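Local atomic coordinates of aminopeptidase N family protein (Idiomarina loihiensis L2TR, PDB entry 4FGM), a protein that binds a zinc ion and probably works as an aminopeptidase of the M61 family, trimming residues from the N-terminal end of peptides. Residues H14-S19 against T109-A114; Y88-D91 against A97-D100; D314-H319 against M390-S395; N426-N429 against G433-I436; I548-F551 against L556-L559. All coordinates share one frame; numbering follows the deposited sequence.

Overall arrangement
Contacts 1 and 2 belong to the M61 N-terminal domain and touch: His14 ND1 lies 2.6 Å from Leu99 O, and Phe16 packs on Ala89, since strands 15-22 and 81-91 are neighbours. Contact 2 is nested inside the loop of contact 1, and the side chain of Asp91 is about 11 Å from the bound maleic acid. Contacts 3 and 4 lie on the opposite side of the chain's centre, joined through Gln394 OE1 and Asp435 N, 2.7 Å apart. Contact 3 adjoins the zinc site: Asp314 OD2 is hydrogen-bonded to the zinc ligand His273, whose side chain is about 11 Å from that of Tyr316. Contact 5 is remote, its centre at least about 42 Å from the others.

Contact 1: residues H14-S19 against T109-A114; sequences HLFNVS and TSLCLA
Phe16, on strand 15-22, presents one face of its ring to Leu111, which sits on the short, weakly bonded helix 108-111. Leu111 CD2 hangs 4.1 Å from the centroid of the Phe16 ring and 15° off its normal, a CH-pi contact displaced toward the rim, where Phe16 CG is 4.0 Å from the same methyl. The two side chains cross at about a right angle, and CD2 is the branch of the leucine that meets the ring. Phe106 adds an aromatic neighbour to Phe16, the two ring planes steeply inclined. Two residues on, Val18 returns to the leucine. With CG1 anti to the backbone N (chi1 -176°), that methyl comes within 3.6 Å of Leu111 O, while Val18 CG2 lies a looser 4.4 Å from Leu111 CG. Leu111 O itself is hydrogen-bonded by Tyr85 OH, which also serves Leu113 N, so the buried chain leaving the helix is held to strand 81-91. Alternate, inward-facing residues of a beta strand thus close over Leu111 of a short helical turn, part of the buried interior of the M61 N-terminal domain.

Contact 2: residues Y88-D91 against A97-D100; sequences YAWD and AYLD
Ala89 and Leu99 share the shorter backbone bond of this antiparallel beta hairpin, Leu99 N to Ala89 O at 2.9 Å, noticeably bent with an angle of 131° at the hydrogen. Ala89 O also receives a CA-H...O contact from Tyr98. A longer bond runs from Asp91 N to Ala97 O, and between the two bonds Trp90 and Tyr98 form a non-hydrogen-bonded pair. Both hold CG trans to the backbone N (chi1 175° in Tyr98), which lays their rings side by side: the six-membered ring of Trp90 and the Tyr98 ring are near parallel, 23° apart, but slid so that they barely overlap, with centroids at 4.7 Å. Trp90 CZ3 and Tyr98 CZ approach to 3.4 Å, Asp100 CB meets the indole at its edge, and His14 also stacks on Trp90. Apolar packing is lighter, with Ala89 CB 3.6 Å from Ala97 CB. Among side-chain polar groups, Tyr98 OH donates to Asp100 OD2 at 2.6 Å, from above the carboxylate plane, while Asp91 OD2 is hydrogen-bonded to Ser93 OG and Ser96 OG. A leucine in place of Tyr98 would probably leave Asp100 OD2 without this hydroxyl and take away the ring lying along this side of Trp90. A lightly bonded backbone ladder is thus supplemented by an aromatic pair whose phenol is hydrogen-bonded to a neighbouring carboxylate, which should limit its movement.

Contact 3: residues D314-H319 against M390-S395; sequences DDYLLH and MLRLQS
Tyr316 OH has two partners: the backbone O of Trp584 accepts its hydrogen bond, and Arg392 NH2 donates to it across 3.2 Å. The second bond is weak, with an angle of only 123° at the hydrogen. It is nonetheless what links the two segments, whose nearest CA atoms, those of Tyr316 and Arg392, stand 15.4 Å apart. Both side chains reach out to bridge this gap from opposite directions. CG of Tyr316 points away from its own backbone N (chi1 -177°), and the arginine is extended from CG to NE, bringing NH2 obliquely to the hydroxyl. Guanidinium and phenol planes stand nearly perpendicular, 85° apart, so they do not stack. The stronger partner of Arg392 is Asp388, one turn earlier on helix 378-394, whose OD1 makes a salt bridge to NE and would help offset the buried charge. Trp584 and Tyr312 meet the Tyr316 ring at shallow interplanar angles. A phenylalanine here would probably keep much of that ring packing but leave Trp584 O and Arg392 NH2 without the hydroxyl that joins them. Helix 308-320 follows directly on the zinc ligand Glu307, and its Asp314 OD2 is hydrogen-bonded to ND1 of the zinc ligand His273; such a second-shell carboxylate behind an HExxH histidine suits the helical zinc site of clan MA peptidases.

Contact 4: residues N426-N429 against G433-I436; sequences NWLN and GIDI
Leu428 of helix 423-429 is covered by Ile434 and Ile436 as the chain turns through a short helix-loop-helix connection toward helix 437-445. Its two branches are shared between them. Leu428 CD2 meets Ile434 CD1 at 4.0 Å, whereas CD1 and CB both face Ile436 CD1, the CB at 3.7 Å. Ile434 CD1 also presses on the backbone, 3.3 Å from Leu428 O. In each isoleucine CG1 sits between the backbone N and the carbonyl carbon (chi1 58° in Ile434), an orientation that swings CD1 back to the preceding helix although neither side chain sets out toward that helix. Two backbone features set up the second segment: Gly433 takes backbone angles (phi 90°, psi near 0°) at which a side chain would collide with the carbonyl O before it, and Ile436 occupies the N-cap position of the next helix. Farther out, helix 378-394 backs the loop, with Gln394 OE1 accepting the hydrogen bond of Asp435 N and Met390 and Leu391 touching Ile436. Next to Leu428 in its helix, Trp427, whose ring edge meets Leu428 CD2 in plane, rests on helix 401-413 and is hydrogen-bonded to Glu411 OE2 through NE1. At the rim, Asn429 OD1 ends 4.1 Å from Ile436 CD1.

Contact 5: residues I548-F551 against L556-L559; sequences IHAF and LMTL
Ile548 and Leu559 bond each other twice through their backbones, Ile548 N to Leu559 O at 2.6 Å and Leu559 N to Ile548 O at 2.7 Å, and both bonds are nearly straight. Ala550 and Met557 (modelled as selenomethionine) repeat the pattern: Met557 N reaches Ala550 O at 2.6 Å and Ala550 N reaches Met557 O at 3.0 Å. These are the hydrogen-bonded pairs of a regular antiparallel hairpin whose strand segments run at 156° to each other. His549 with Thr558 and Phe551 with Leu556 are the non-hydrogen-bonded pairs, and their backbones add CA-H...O contacts, the closest from His549 CA to Met557 O at 3.3 Å. On the sheet face carrying Phe551 and His549, Leu556 CD1 stands over the centre of the Phe551 ring, 3.8 Å from its centroid and 7° off the normal, a CH-pi contact; Leu556 CG is trans to the backbone N (chi1 -176°), a turn that helps carry CD1 to the ring. Nearby, Leu556 CB meets Phe551 CE1, and the His549 ring lies alongside Thr558. The other face is more buried: Ala550 CB packs against Met557 CE at 4.1 Å, the chain folding back at its last torsion, about CG-SE, and Ile548 adjoins Leu559. This hairpin probably belongs to the PDZ-like part of the chain. Strand 545-552 is paired along its other edge with strand 519-523, where the backbone of His549 is hydrogen-bonded to those of Ile521 and Ala522, while Leu514 touches Ala550 and Leu559 on the buried face.

Contact 1: residues H14-S19 against T109-A114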
# COMPACT_ATOMS: atom_id res chain seq x y z
N HIS A 14 13.47 10.26 20.87
CA HIS A 14 12.34 9.92 20.00
C HIS A 14 11.02 10.06 20.77
O HIS A 14 10.18 9.17 20.74
CB HIS A 14 12.48 8.49 19.48
CG HIS A 14 13.89 8.11 19.12
ND1 HIS A 14 14.65 8.85 18.25
CD2 HIS A 14 14.67 7.09 19.54
CE1 HIS A 14 15.85 8.31 18.15
NE2 HIS A 14 15.89 7.24 18.92
N LEU A 15 10.84 11.18 21.46
CA LEU A 15 9.64 11.39 22.24
C LEU A 15 8.90 12.68 21.93
O LEU A 15 9.50 13.75 21.87
CB LEU A 15 9.99 11.37 23.73
CG LEU A 15 10.49 10.06 24.34
CD1 LEU A 15 11.18 10.33 25.66
CD2 LEU A 15 9.32 9.10 24.51
N PHE A 16 7.60 12.56 21.72
CA PHE A 16 6.77 13.73 21.49
C PHE A 16 6.07 13.98 22.82
O PHE A 16 5.74 13.03 23.53
CB PHE A 16 5.67 13.46 20.45
CG PHE A 16 6.14 13.42 19.02
CD1 PHE A 16 6.50 12.21 18.42
CD2 PHE A 16 6.14 14.58 18.25
CE1 PHE A 16 6.84 12.16 17.06
CE2 PHE A 16 6.48 14.54 16.89
CZ PHE A 16 6.83 13.32 16.30
N ASN A 17 5.87 15.25 23.19
CA ASN A 17 5.12 15.55 24.40
C ASN A 17 3.74 15.87 23.87
O ASN A 17 3.61 16.57 22.87
CB ASN A 17 5.65 16.79 25.13
CG ASN A 17 6.63 16.44 26.23
OD1 ASN A 17 6.95 15.27 26.45
ND2 ASN A 17 7.10 17.46 26.94
N VAL A 18 2.71 15.34 24.53
CA VAL A 18 1.35 15.60 24.08
C VAL A 18 0.46 16.02 25.24
O VAL A 18 0.52 15.45 26.34
CB VAL A 18 0.73 14.35 23.41
CG1 VAL A 18 -0.65 14.68 22.89
CG2 VAL A 18 1.63 13.86 22.28
N SER A 19 -0.36 17.04 24.98
CA SER A 19 -1.31 17.56 25.95
C SER A 19 -2.67 17.55 25.29
O SER A 19 -2.82 17.82 24.09
CB SER A 19 -0.96 18.98 26.38
OG SER A 19 0.08 18.99 27.33
N THR A 109 -3.36 8.92 14.93
CA THR A 109 -3.89 7.69 15.51
C THR A 109 -2.89 7.24 16.57
O THR A 109 -3.23 6.51 17.49
CB THR A 109 -3.99 6.54 14.48
OG1 THR A 109 -2.93 6.68 13.52
CG2 THR A 109 -5.35 6.54 13.78
N SER A 110 -1.64 7.69 16.43
CA SER A 110 -0.58 7.33 17.38
C SER A 110 -0.35 8.37 18.47
O SER A 110 0.09 8.04 19.56
CB SER A 110 0.75 7.10 16.65
OG SER A 110 0.77 5.86 15.96
N LEU A 111 -0.65 9.63 18.18
CA LEU A 111 -0.41 10.70 19.15
C LEU A 111 -1.60 11.27 19.93
O LEU A 111 -1.45 11.66 21.08
CB LEU A 111 0.32 11.85 18.46
CG LEU A 111 1.86 11.77 18.42
CD1 LEU A 111 2.30 10.51 17.71
CD2 LEU A 111 2.41 13.00 17.73
N CYS A 112 -2.77 11.29 19.31
CA CYS A 112 -3.95 11.89 19.94
C CYS A 112 -5.05 11.01 20.49
O CYS A 112 -5.83 10.43 19.73
CB CYS A 112 -4.58 12.87 18.95
SG CYS A 112 -3.43 14.11 18.37
N LEU A 113 -5.13 10.92 21.82
CA LEU A 113 -6.19 10.14 22.44
C LEU A 113 -7.55 10.74 22.11
O LEU A 113 -7.71 11.96 22.07
CB LEU A 113 -6.02 10.12 23.96
CG LEU A 113 -4.84 9.33 24.52
CD1 LEU A 113 -4.79 9.51 26.03
CD2 LEU A 113 -4.99 7.85 24.16
N ALA A 114 -8.53 9.89 21.84
CA ALA A 114 -9.88 10.36 21.53
C ALA A 114 -10.65 10.51 22.84
O ALA A 114 -10.48 9.71 23.77
CB ALA A 114 -10.58 9.35 20.62

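Contact 2: residues Y88-D91 against A97-D100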
# COMPACT_ATOMS: atom_id res chain seq x y z
N TYR A 88 6.41 7.55 22.30
CA TYR A 88 7.67 7.03 21.75
C TYR A 88 7.47 6.83 20.26
O TYR A 88 6.62 6.05 19.85
CB TYR A 88 8.04 5.71 22.41
CG TYR A 88 9.35 5.15 21.92
CD1 TYR A 88 10.56 5.77 22.23
CD2 TYR A 88 9.39 3.99 21.13
CE1 TYR A 88 11.78 5.25 21.78
CE2 TYR A 88 10.60 3.46 20.68
CZ TYR A 88 11.79 4.09 21.01
OH TYR A 88 12.99 3.55 20.61
N ALA A 89 8.27 7.51 19.45
CA ALA A 89 8.15 7.42 18.00
C ALA A 89 9.42 6.96 17.30
O ALA A 89 10.24 7.78 16.88
CB ALA A 89 7.72 8.78 17.44
N TRP A 90 9.57 5.65 17.16
CA TRP A 90 10.74 5.08 16.51
C TRP A 90 10.37 3.98 15.51
O TRP A 90 10.95 2.89 15.52
CB TRP A 90 11.71 4.53 17.55
CG TRP A 90 13.10 4.37 17.03
CD1 TRP A 90 13.90 3.28 17.15
CD2 TRP A 90 13.86 5.34 16.30
NE1 TRP A 90 15.11 3.50 16.54
CE2 TRP A 90 15.11 4.76 16.01
CE3 TRP A 90 13.60 6.65 15.86
CZ2 TRP A 90 16.11 5.44 15.30
CZ3 TRP A 90 14.58 7.32 15.16
CH2 TRP A 90 15.82 6.72 14.88
N ASP A 91 9.38 4.26 14.67
CA ASP A 91 8.94 3.31 13.66
C ASP A 91 8.93 3.97 12.30
O ASP A 91 8.02 4.72 11.99
CB ASP A 91 7.54 2.78 13.96
CG ASP A 91 6.98 1.96 12.80
OD1 ASP A 91 7.66 1.01 12.34
OD2 ASP A 91 5.86 2.26 12.35
N ALA A 97 4.64 6.73 13.66
CA ALA A 97 5.32 7.94 14.10
C ALA A 97 6.80 7.66 14.24
O ALA A 97 7.21 6.59 14.68
CB ALA A 97 4.76 8.45 15.43
N TYR A 98 7.58 8.65 13.82
CA TYR A 98 9.04 8.55 13.83
C TYR A 98 9.62 9.92 14.16
O TYR A 98 9.13 10.94 13.67
CB TYR A 98 9.52 8.09 12.45
CG TYR A 98 11.01 8.05 12.25
CD1 TYR A 98 11.75 9.23 12.08
CD2 TYR A 98 11.70 6.84 12.25
CE1 TYR A 98 13.14 9.19 11.92
CE2 TYR A 98 13.08 6.79 12.09
CZ TYR A 98 13.80 7.96 11.93
OH TYR A 98 15.17 7.90 11.80
N LEU A 99 10.65 9.94 14.99
CA LEU A 99 11.29 11.19 15.37
C LEU A 99 12.75 11.03 15.81
O LEU A 99 13.05 10.25 16.71
CB LEU A 99 10.51 11.86 16.51
CG LEU A 99 11.06 13.21 16.99
CD1 LEU A 99 10.83 14.24 15.91
CD2 LEU A 99 10.38 13.64 18.29
N ASP A 100 13.65 11.74 15.15
CA ASP A 100 15.07 11.74 15.52
C ASP A 100 15.59 13.16 15.24
O ASP A 100 14.77 14.08 15.04
CB ASP A 100 15.87 10.67 14.77
CG ASP A 100 15.95 10.90 13.27
OD1 ASP A 100 15.53 11.97 12.79
OD2 ASP A 100 16.46 9.99 12.58

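Contact 3: residues D314-H319 against M390-S395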
# COMPACT_ATOMS: atom_id res chain seq x y z
N ASP A 314 -3.21 2.31 -11.04
CA ASP A 314 -1.94 2.96 -10.74
C ASP A 314 -0.93 2.82 -11.89
O ASP A 314 -0.19 3.75 -12.18
CB ASP A 314 -1.32 2.47 -9.41
CG ASP A 314 -1.21 0.95 -9.32
OD1 ASP A 314 -1.13 0.26 -10.36
OD2 ASP A 314 -1.19 0.44 -8.17
N ASP A 315 -0.92 1.66 -12.54
CA ASP A 315 -0.01 1.44 -13.67
C ASP A 315 -0.64 1.89 -14.99
O ASP A 315 -0.01 2.59 -15.79
CB ASP A 315 0.38 -0.04 -13.78
CG ASP A 315 1.21 -0.52 -12.61
OD1 ASP A 315 2.11 0.23 -12.18
OD2 ASP A 315 0.98 -1.65 -12.13
N TYR A 316 -1.89 1.50 -15.21
CA TYR A 316 -2.59 1.83 -16.44
C TYR A 316 -2.66 3.34 -16.70
O TYR A 316 -2.35 3.80 -17.81
CB TYR A 316 -4.00 1.24 -16.41
CG TYR A 316 -4.79 1.48 -17.68
CD1 TYR A 316 -4.30 1.03 -18.92
CD2 TYR A 316 -6.00 2.17 -17.66
CE1 TYR A 316 -5.00 1.29 -20.09
CE2 TYR A 316 -6.70 2.43 -18.83
CZ TYR A 316 -6.20 1.99 -20.05
OH TYR A 316 -6.90 2.25 -21.21
N LEU A 317 -3.04 4.11 -15.69
CA LEU A 317 -3.13 5.57 -15.85
C LEU A 317 -1.77 6.19 -16.16
O LEU A 317 -1.68 7.30 -16.68
CB LEU A 317 -3.72 6.20 -14.58
CG LEU A 317 -5.19 5.84 -14.33
CD1 LEU A 317 -5.70 6.65 -13.14
CD2 LEU A 317 -6.03 6.13 -15.58
N LEU A 318 -0.70 5.46 -15.83
CA LEU A 318 0.65 5.93 -16.09
C LEU A 318 0.91 5.90 -17.60
O LEU A 318 1.64 6.74 -18.14
CB LEU A 318 1.66 5.04 -15.36
CG LEU A 318 2.61 5.70 -14.34
CD1 LEU A 318 1.86 6.60 -13.37
CD2 LEU A 318 3.33 4.61 -13.59
N HIS A 319 0.29 4.94 -18.28
CA HIS A 319 0.43 4.82 -19.73
C HIS A 319 -0.57 5.75 -20.40
O HIS A 319 -0.27 6.39 -21.41
CB HIS A 319 0.15 3.39 -20.19
CG HIS A 319 -0.03 3.26 -21.67
ND1 HIS A 319 0.99 3.48 -22.57
CD2 HIS A 319 -1.13 2.97 -22.41
CE1 HIS A 319 0.53 3.34 -23.80
NE2 HIS A 319 -0.75 3.03 -23.73
N MSE A 390 -13.93 -6.42 -21.05
CA MSE A 390 -15.26 -6.95 -21.30
C MSE A 390 -16.28 -5.84 -21.58
O MSE A 390 -17.05 -5.93 -22.53
CB MSE A 390 -15.72 -7.79 -20.12
CG MSE A 390 -15.03 -9.14 -20.04
SE MSE A 390 -15.52 -10.12 -18.46
CE MSE A 390 -17.23 -10.82 -19.03
N LEU A 391 -16.27 -4.81 -20.75
CA LEU A 391 -17.19 -3.69 -20.91
C LEU A 391 -16.96 -2.99 -22.25
O LEU A 391 -17.89 -2.50 -22.88
CB LEU A 391 -17.00 -2.69 -19.77
CG LEU A 391 -17.92 -2.77 -18.54
CD1 LEU A 391 -18.36 -4.19 -18.27
CD2 LEU A 391 -17.18 -2.20 -17.34
N ARG A 392 -15.71 -2.94 -22.70
CA ARG A 392 -15.40 -2.29 -23.96
C ARG A 392 -15.97 -3.07 -25.14
O ARG A 392 -16.59 -2.48 -26.02
CB ARG A 392 -13.88 -2.13 -24.11
CG ARG A 392 -13.28 -1.16 -23.10
CD ARG A 392 -11.77 -1.07 -23.21
NE ARG A 392 -11.19 -0.27 -22.13
CZ ARG A 392 -10.44 0.81 -22.31
NH1 ARG A 392 -10.16 1.24 -23.54
NH2 ARG A 392 -9.95 1.46 -21.26
N LEU A 393 -15.79 -4.38 -25.14
CA LEU A 393 -16.30 -5.21 -26.23
C LEU A 393 -17.84 -5.24 -26.25
O LEU A 393 -18.45 -5.23 -27.31
CB LEU A 393 -15.75 -6.63 -26.11
CG LEU A 393 -14.23 -6.77 -26.13
CD1 LEU A 393 -13.85 -8.21 -25.84
CD2 LEU A 393 -13.69 -6.32 -27.47
N GLN A 394 -18.44 -5.28 -25.06
CA GLN A 394 -19.89 -5.34 -24.92
C GLN A 394 -20.62 -4.03 -25.21
O GLN A 394 -21.84 -4.03 -25.37
CB GLN A 394 -20.25 -5.84 -23.52
CG GLN A 394 -20.09 -7.34 -23.34
CD GLN A 394 -20.46 -7.79 -21.93
OE1 GLN A 394 -21.41 -7.28 -21.34
NE2 GLN A 394 -19.71 -8.75 -21.41
N SER A 395 -19.88 -2.93 -25.25
CA SER A 395 -20.48 -1.62 -25.52
C SER A 395 -19.81 -1.02 -26.74
O SER A 395 -19.91 0.18 -27.01
CB SER A 395 -20.27 -0.69 -24.31
OG SER A 395 -18.89 -0.41 -24.11

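Contact 4: residues N426-N429 against G433-I436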
# COMPACT_ATOMS: atom_id res chain seq x y z
N ASN A 426 -24.22 -5.77 -8.69
CA ASN A 426 -25.61 -5.46 -8.99
C ASN A 426 -25.68 -4.21 -9.87
O ASN A 426 -26.50 -4.14 -10.79
CB ASN A 426 -26.40 -5.24 -7.71
CG ASN A 426 -26.62 -6.53 -6.94
OD1 ASN A 426 -27.16 -6.51 -5.84
ND2 ASN A 426 -26.21 -7.65 -7.52
N TRP A 427 -24.83 -3.24 -9.58
CA TRP A 427 -24.79 -2.00 -10.34
C TRP A 427 -24.47 -2.31 -11.81
O TRP A 427 -25.00 -1.67 -12.72
CB TRP A 427 -23.72 -1.06 -9.78
CG TRP A 427 -23.76 0.32 -10.36
CD1 TRP A 427 -24.52 1.37 -9.93
CD2 TRP A 427 -23.03 0.79 -11.50
NE1 TRP A 427 -24.30 2.47 -10.73
CE2 TRP A 427 -23.39 2.14 -11.70
CE3 TRP A 427 -22.10 0.21 -12.37
CZ2 TRP A 427 -22.86 2.92 -12.74
CZ3 TRP A 427 -21.57 0.98 -13.40
CH2 TRP A 427 -21.95 2.32 -13.57
N LEU A 428 -23.62 -3.30 -12.03
CA LEU A 428 -23.25 -3.69 -13.38
C LEU A 428 -24.33 -4.58 -14.00
O LEU A 428 -24.59 -4.51 -15.20
CB LEU A 428 -21.90 -4.41 -13.38
CG LEU A 428 -20.69 -3.53 -13.05
CD1 LEU A 428 -19.49 -4.39 -12.67
CD2 LEU A 428 -20.37 -2.66 -14.25
N ASN A 429 -24.98 -5.41 -13.18
CA ASN A 429 -26.03 -6.30 -13.68
C ASN A 429 -27.31 -5.55 -14.06
O ASN A 429 -28.18 -6.12 -14.73
CB ASN A 429 -26.35 -7.39 -12.66
CG ASN A 429 -25.29 -8.47 -12.61
OD1 ASN A 429 -24.48 -8.60 -13.53
ND2 ASN A 429 -25.29 -9.27 -11.54
N GLY A 433 -27.26 -3.15 -21.61
CA GLY A 433 -26.37 -3.64 -22.65
C GLY A 433 -25.14 -4.43 -22.26
O GLY A 433 -24.35 -4.81 -23.13
N ILE A 434 -24.96 -4.68 -20.97
CA ILE A 434 -23.80 -5.43 -20.52
C ILE A 434 -24.14 -6.49 -19.48
O ILE A 434 -24.98 -6.27 -18.60
CB ILE A 434 -22.72 -4.50 -19.92
CG1 ILE A 434 -23.30 -3.73 -18.74
CG2 ILE A 434 -22.19 -3.55 -20.98
CD1 ILE A 434 -22.38 -3.65 -17.56
N ASP A 435 -23.48 -7.64 -19.59
CA ASP A 435 -23.68 -8.75 -18.67
C ASP A 435 -22.31 -9.34 -18.31
O ASP A 435 -21.64 -9.92 -19.16
CB ASP A 435 -24.55 -9.83 -19.31
CG ASP A 435 -24.86 -10.97 -18.36
OD1 ASP A 435 -24.98 -12.12 -18.82
OD2 ASP A 435 -24.98 -10.72 -17.14
N ILE A 436 -21.91 -9.16 -17.06
CA ILE A 436 -20.63 -9.67 -16.58
C ILE A 436 -20.85 -10.46 -15.30
O ILE A 436 -19.89 -10.86 -14.64
CB ILE A 436 -19.61 -8.52 -16.32
CG1 ILE A 436 -20.26 -7.39 -15.51
CG2 ILE A 436 -19.07 -7.97 -17.64
CD1 ILE A 436 -20.52 -7.73 -14.06

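Contact 5: residues I548-F551 against L556-L559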
# COMPACT_ATOMS: atom_id res chain seq x y z
N ILE A 548 21.76 -32.15 -2.14
CA ILE A 548 21.74 -30.77 -1.67
C ILE A 548 22.20 -30.78 -0.22
O ILE A 548 21.76 -31.62 0.56
CB ILE A 548 20.33 -30.16 -1.68
CG1 ILE A 548 19.74 -30.17 -3.10
CG2 ILE A 548 20.38 -28.74 -1.09
CD1 ILE A 548 20.46 -29.31 -4.09
N HIS A 549 23.08 -29.85 0.13
CA HIS A 549 23.53 -29.75 1.51
C HIS A 549 22.99 -28.41 2.00
O HIS A 549 23.28 -27.37 1.39
CB HIS A 549 25.05 -29.78 1.63
CG HIS A 549 25.65 -31.12 1.40
ND1 HIS A 549 26.10 -31.54 0.16
CD2 HIS A 549 25.88 -32.16 2.25
CE1 HIS A 549 26.58 -32.77 0.26
NE2 HIS A 549 26.45 -33.17 1.52
N ALA A 550 22.22 -28.43 3.07
CA ALA A 550 21.65 -27.20 3.56
C ALA A 550 21.48 -27.24 5.05
O ALA A 550 21.30 -28.29 5.65
CB ALA A 550 20.32 -26.94 2.89
N PHE A 551 21.56 -26.07 5.64
CA PHE A 551 21.41 -25.94 7.08
C PHE A 551 19.99 -25.58 7.49
O PHE A 551 19.38 -24.67 6.87
CB PHE A 551 22.29 -24.83 7.63
CG PHE A 551 23.70 -25.23 7.85
CD1 PHE A 551 24.01 -26.13 8.87
CD2 PHE A 551 24.72 -24.70 7.07
CE1 PHE A 551 25.32 -26.49 9.11
CE2 PHE A 551 26.04 -25.06 7.29
CZ PHE A 551 26.34 -25.96 8.32
N LEU A 556 23.05 -29.49 9.68
CA LEU A 556 23.34 -29.68 8.27
C LEU A 556 22.55 -30.86 7.73
O LEU A 556 22.64 -31.97 8.25
CB LEU A 556 24.84 -29.95 8.03
CG LEU A 556 25.16 -30.06 6.52
CD1 LEU A 556 25.00 -28.69 5.87
CD2 LEU A 556 26.57 -30.57 6.31
N MSE A 557 21.76 -30.61 6.70
CA MSE A 557 20.97 -31.67 6.09
C MSE A 557 21.61 -32.09 4.78
O MSE A 557 22.14 -31.26 4.04
CB MSE A 557 19.54 -31.17 5.80
CG MSE A 557 18.76 -30.70 7.00
SE MSE A 557 16.99 -30.05 6.48
CE MSE A 557 17.55 -28.54 5.41
N THR A 558 21.58 -33.39 4.51
CA THR A 558 22.10 -33.94 3.27
C THR A 558 20.85 -34.46 2.59
O THR A 558 20.32 -35.51 2.96
CB THR A 558 23.08 -35.09 3.53
OG1 THR A 558 24.19 -34.60 4.30
CG2 THR A 558 23.61 -35.66 2.23
N LEU A 559 20.37 -33.72 1.60
CA LEU A 559 19.14 -34.07 0.90
C LEU A 559 19.35 -34.48 -0.55
O LEU A 559 20.35 -34.14 -1.19
CB LEU A 559 18.18 -32.88 0.94
CG LEU A 559 17.91 -32.25 2.31
CD1 LEU A 559 17.11 -30.96 2.17
CD2 LEU A 559 17.15 -33.25 3.16